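PDB 3MKC: racemase, which is of unspecified activity but belongs to the mandelate racemase/muconate lactonizing enzyme family of the enolase superfamily. Local coordinates for residues 55-69 against 92-106. Residues are numbered along the deposited sequence; the frame is centred on the assembly and turned at random.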
# COMPACT_ATOMS: atom_id res chain seq x y z
N ILE A 55 9.51 12.82 -9.16
CA ILE A 55 9.04 11.69 -9.96
C ILE A 55 8.89 12.09 -11.42
O ILE A 55 9.33 11.37 -12.32
CB ILE A 55 7.70 11.17 -9.43
CG1 ILE A 55 7.90 10.58 -8.03
CG2 ILE A 55 7.13 10.11 -10.36
CD1 ILE A 55 8.84 9.40 -7.98
N LEU A 56 8.27 13.24 -11.67
CA LEU A 56 8.09 13.71 -13.04
C LEU A 56 9.45 13.86 -13.73
O LEU A 56 9.63 13.44 -14.88
CB LEU A 56 7.36 15.06 -13.06
CG LEU A 56 6.99 15.61 -14.44
CD1 LEU A 56 5.92 14.72 -15.07
CD2 LEU A 56 6.47 17.04 -14.32
N ALA A 57 10.42 14.44 -13.02
CA ALA A 57 11.75 14.64 -13.60
C ALA A 57 12.39 13.29 -13.93
O ALA A 57 12.97 13.11 -15.00
CB ALA A 57 12.63 15.42 -12.64
N TYR A 58 12.27 12.34 -13.01
CA TYR A 58 12.84 11.02 -13.22
C TYR A 58 12.22 10.36 -14.44
O TYR A 58 12.91 9.71 -15.23
CB TYR A 58 12.61 10.14 -11.99
CG TYR A 58 13.15 8.75 -12.15
CD1 TYR A 58 14.51 8.49 -12.00
CD2 TYR A 58 12.32 7.69 -12.52
CE1 TYR A 58 15.03 7.21 -12.21
CE2 TYR A 58 12.83 6.41 -12.73
CZ TYR A 58 14.18 6.18 -12.57
OH TYR A 58 14.69 4.93 -12.82
N ALA A 59 10.91 10.53 -14.58
CA ALA A 59 10.17 9.94 -15.69
C ALA A 59 10.51 10.57 -17.03
O ALA A 59 10.19 10.01 -18.07
CB ALA A 59 8.68 10.05 -15.42
N ASN A 60 11.17 11.72 -17.00
CA ASN A 60 11.52 12.41 -18.24
C ASN A 60 13.02 12.50 -18.54
O ASN A 60 13.44 13.31 -19.37
CB ASN A 60 10.91 13.82 -18.23
CG ASN A 60 9.42 13.80 -18.54
OD1 ASN A 60 9.03 13.51 -19.67
ND2 ASN A 60 8.60 14.09 -17.54
N ILE A 61 13.82 11.68 -17.88
CA ILE A 61 15.26 11.70 -18.12
C ILE A 61 15.61 11.10 -19.47
O ILE A 61 14.83 10.32 -20.04
CB ILE A 61 16.04 10.95 -17.01
CG1 ILE A 61 15.55 9.50 -16.89
CG2 ILE A 61 15.88 11.68 -15.69
CD1 ILE A 61 16.38 8.51 -17.66
N GLU A 62 16.78 11.47 -19.99
CA GLU A 62 17.23 10.96 -21.28
C GLU A 62 18.07 9.71 -21.08
O GLU A 62 18.89 9.63 -20.17
CB GLU A 62 18.06 12.01 -22.01
CG GLU A 62 18.33 11.65 -23.47
CD GLU A 62 19.14 12.70 -24.20
OE1 GLU A 62 18.82 13.90 -24.09
OE2 GLU A 62 20.11 12.32 -24.90
N THR A 63 17.85 8.73 -21.96
CA THR A 63 18.56 7.47 -21.93
C THR A 63 20.05 7.68 -22.23
O THR A 63 20.40 8.38 -23.18
CB THR A 63 17.96 6.51 -22.97
OG1 THR A 63 16.62 6.19 -22.57
CG2 THR A 63 18.78 5.24 -23.09
N GLU A 64 20.92 7.07 -21.43
CA GLU A 64 22.36 7.21 -21.62
C GLU A 64 23.07 5.92 -21.99
O GLU A 64 23.87 5.89 -22.93
CB GLU A 64 22.98 7.80 -20.36
CG GLU A 64 22.52 9.20 -20.05
CD GLU A 64 23.22 9.79 -18.85
OE1 GLU A 64 24.45 9.64 -18.76
OE2 GLU A 64 22.54 10.42 -18.01
N HIS A 65 22.81 4.85 -21.24
CA HIS A 65 23.44 3.58 -21.53
C HIS A 65 22.53 2.43 -21.18
O HIS A 65 21.39 2.63 -20.75
CB HIS A 65 24.80 3.47 -20.83
CG HIS A 65 24.75 3.65 -19.35
ND1 HIS A 65 24.31 2.66 -18.49
CD2 HIS A 65 25.11 4.69 -18.56
CE1 HIS A 65 24.41 3.09 -17.24
NE2 HIS A 65 24.89 4.32 -17.26
N LYS A 66 23.03 1.21 -21.35
CA LYS A 66 22.25 0.01 -21.10
C LYS A 66 21.48 -0.02 -19.79
O LYS A 66 20.34 -0.48 -19.75
CB LYS A 66 23.15 -1.23 -21.17
CG LYS A 66 22.36 -2.52 -20.98
CD LYS A 66 23.24 -3.75 -21.10
CE LYS A 66 22.41 -5.01 -20.90
NZ LYS A 66 23.25 -6.23 -21.00
N TRP A 67 22.09 0.48 -18.73
CA TRP A 67 21.45 0.46 -17.42
C TRP A 67 20.87 1.80 -16.96
O TRP A 67 20.33 1.89 -15.86
CB TRP A 67 22.45 -0.05 -16.38
CG TRP A 67 22.94 -1.44 -16.70
CD1 TRP A 67 22.24 -2.61 -16.60
CD2 TRP A 67 24.23 -1.79 -17.23
NE1 TRP A 67 23.01 -3.66 -17.04
CE2 TRP A 67 24.23 -3.19 -17.43
CE3 TRP A 67 25.38 -1.07 -17.56
CZ2 TRP A 67 25.34 -3.88 -17.94
CZ3 TRP A 67 26.48 -1.75 -18.07
CH2 TRP A 67 26.45 -3.14 -18.25
N LEU A 68 20.97 2.82 -17.81
CA LEU A 68 20.44 4.14 -17.49
C LEU A 68 19.51 4.55 -18.62
O LEU A 68 19.85 5.36 -19.48
CB LEU A 68 21.58 5.15 -17.33
CG LEU A 68 21.24 6.58 -16.89
CD1 LEU A 68 20.32 6.55 -15.70
CD2 LEU A 68 22.53 7.33 -16.54
N THR A 69 18.31 3.99 -18.59
CA THR A 69 17.31 4.23 -19.61
C THR A 69 16.09 4.95 -19.04
O THR A 69 15.82 4.87 -17.84
CB THR A 69 16.85 2.88 -20.18
OG1 THR A 69 18.00 2.08 -20.47
CG2 THR A 69 16.03 3.07 -21.44
N ASP A 92 15.44 -3.99 -15.73
CA ASP A 92 16.76 -4.26 -16.28
C ASP A 92 17.40 -3.03 -16.91
O ASP A 92 18.60 -2.81 -16.77
CB ASP A 92 16.68 -5.37 -17.34
CG ASP A 92 18.02 -5.67 -17.97
OD1 ASP A 92 18.91 -6.18 -17.26
OD2 ASP A 92 18.19 -5.38 -19.17
N ALA A 93 16.60 -2.22 -17.60
CA ALA A 93 17.12 -1.04 -18.29
C ALA A 93 17.37 0.18 -17.42
O ALA A 93 17.94 1.17 -17.89
CB ALA A 93 16.18 -0.67 -19.44
N THR A 94 16.98 0.12 -16.16
CA THR A 94 17.14 1.26 -15.26
C THR A 94 17.95 0.95 -14.00
O THR A 94 17.94 1.73 -13.06
CB THR A 94 15.76 1.76 -14.82
OG1 THR A 94 15.07 0.68 -14.17
CG2 THR A 94 14.93 2.23 -16.02
N GLN A 95 18.66 -0.17 -14.00
CA GLN A 95 19.44 -0.56 -12.83
C GLN A 95 20.40 0.49 -12.29
O GLN A 95 20.64 0.56 -11.08
CB GLN A 95 20.25 -1.82 -13.13
CG GLN A 95 19.43 -3.06 -13.37
CD GLN A 95 20.30 -4.25 -13.67
OE1 GLN A 95 21.05 -4.72 -12.81
NE2 GLN A 95 20.24 -4.73 -14.91
N TRP A 96 20.97 1.32 -13.17
CA TRP A 96 21.92 2.31 -12.70
C TRP A 96 21.36 3.26 -11.66
O TRP A 96 22.08 3.69 -10.76
CB TRP A 96 22.52 3.12 -13.87
CG TRP A 96 23.82 3.76 -13.48
CD1 TRP A 96 24.03 5.08 -13.16
CD2 TRP A 96 25.08 3.10 -13.28
NE1 TRP A 96 25.34 5.27 -12.77
CE2 TRP A 96 26.00 4.07 -12.84
CE3 TRP A 96 25.51 1.78 -13.43
CZ2 TRP A 96 27.33 3.77 -12.54
CZ3 TRP A 96 26.84 1.47 -13.14
CH2 TRP A 96 27.73 2.46 -12.70
N GLN A 97 20.07 3.59 -11.76
CA GLN A 97 19.48 4.50 -10.78
C GLN A 97 18.07 4.16 -10.33
O GLN A 97 17.42 4.97 -9.67
CB GLN A 97 19.49 5.95 -11.32
CG GLN A 97 18.76 6.15 -12.65
CD GLN A 97 18.86 7.59 -13.16
OE1 GLN A 97 19.75 8.34 -12.75
NE2 GLN A 97 17.96 7.97 -14.06
N GLY A 98 17.58 2.97 -10.66
CA GLY A 98 16.23 2.62 -10.26
C GLY A 98 16.01 1.28 -9.59
O GLY A 98 14.86 0.86 -9.43
N MSE A 99 17.07 0.60 -9.18
CA MSE A 99 16.92 -0.70 -8.55
C MSE A 99 16.26 -0.64 -7.19
O MSE A 99 15.67 -1.61 -6.73
CB MSE A 99 18.26 -1.40 -8.39
CG MSE A 99 18.75 -2.06 -9.66
SE MSE A 99 20.23 -3.20 -9.30
CE MSE A 99 21.47 -1.84 -8.77
N ARG A 100 16.40 0.50 -6.52
CA ARG A 100 15.82 0.71 -5.20
C ARG A 100 15.44 2.18 -5.11
O ARG A 100 15.75 2.98 -5.99
CB ARG A 100 16.84 0.40 -4.10
CG ARG A 100 17.47 -1.00 -4.16
CD ARG A 100 16.50 -2.10 -3.76
NE ARG A 100 17.21 -3.37 -3.58
CZ ARG A 100 17.56 -4.19 -4.56
NH1 ARG A 100 17.27 -3.90 -5.83
NH2 ARG A 100 18.26 -5.28 -4.28
N GLY A 101 14.75 2.54 -4.03
CA GLY A 101 14.38 3.93 -3.84
C GLY A 101 13.38 4.56 -4.80
O GLY A 101 12.51 3.88 -5.35
N LEU A 102 13.53 5.87 -5.00
CA LEU A 102 12.64 6.65 -5.86
C LEU A 102 12.30 6.03 -7.20
O LEU A 102 11.14 5.99 -7.61
CB LEU A 102 13.23 8.05 -6.10
CG LEU A 102 12.31 9.03 -6.83
CD1 LEU A 102 11.41 9.72 -5.82
CD2 LEU A 102 13.14 10.07 -7.57
N GLY A 103 13.33 5.57 -7.91
CA GLY A 103 13.11 4.97 -9.21
C GLY A 103 12.05 3.88 -9.19
O GLY A 103 11.27 3.75 -10.14
N MSE A 104 12.02 3.09 -8.12
CA MSE A 104 11.05 2.01 -8.02
C MSE A 104 9.62 2.52 -7.84
O MSE A 104 8.67 1.84 -8.23
CB MSE A 104 11.41 1.07 -6.86
CG MSE A 104 12.60 0.15 -7.16
SE MSE A 104 12.39 -1.00 -8.70
CE MSE A 104 10.79 -1.93 -8.18
N PHE A 105 9.46 3.72 -7.28
CA PHE A 105 8.11 4.25 -7.10
C PHE A 105 7.55 4.46 -8.51
O PHE A 105 6.40 4.14 -8.79
CB PHE A 105 8.11 5.59 -6.36
CG PHE A 105 8.82 5.58 -5.03
CD1 PHE A 105 9.24 4.39 -4.43
CD2 PHE A 105 9.07 6.78 -4.37
CE1 PHE A 105 9.91 4.41 -3.21
CE2 PHE A 105 9.74 6.81 -3.15
CZ PHE A 105 10.17 5.62 -2.57
N ALA A 106 8.39 4.98 -9.40
CA ALA A 106 7.98 5.24 -10.78
C ALA A 106 7.61 3.94 -11.50
O ALA A 106 6.60 3.87 -12.20
CB ALA A 106 9.09 5.95 -11.52
O HOH W 1 12.89 3.13 -12.27
O HOH W 2 16.07 5.71 -15.28
O HOH W 3 22.39 -6.22 -16.35
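Y58 reaches from helix 52-59 into a hole between G103, A106, Q97 and G98, and its side chain is worth following outward. CB only grazes CD2 of L102. With CG anti to the backbone N (chi1 179°), the ring is carried off the helix toward 92-106. CD2 lies 3.8 Å from CB of A106, while on the other flank CE1 meets NE2 of Q97, whose side chain runs antiparallel to the tyrosine's. Over one face, offset toward the rim, comes CA of G103, a CH-pi contact 4.1 Å from the ring centroid. At the tip, OH passes CA of G98 and CB of T94 and is hydrogen-bonded to two waters: one, 2.6 Å from OH, donates to G103 O; the other, a weaker link, donates to T69 O and accepts from Q97 NE2. The phenol, buried, therefore ties both segments together through water.

Beside it, CD1 of I55 presses on CD1 of L102, a tight 3.4 Å, where the end of helix 52-59 and the start of helix 102-122 cross at about -79°; F17 of strand 12-22 touches both I55 and A106.

At the far end the bonds are to main-chain carbonyls. W96 N donates to W67 O at 2.8 Å, and A93 O receives T69 OG1 at 2.7 Å plus a weak bond from T69 N. The H65 ring turns its edge to the face of the W96 five-membered ring, planes 84° apart, while H65 ND1 accepts from W67 N within the H65-L68 type I turn.

All this lies in the enolase-type N-terminal domain, where the turn-bearing connection after helix 52-59 folds back against the end of helix 83-93, the short helix 95-98 and the start of helix 102-122.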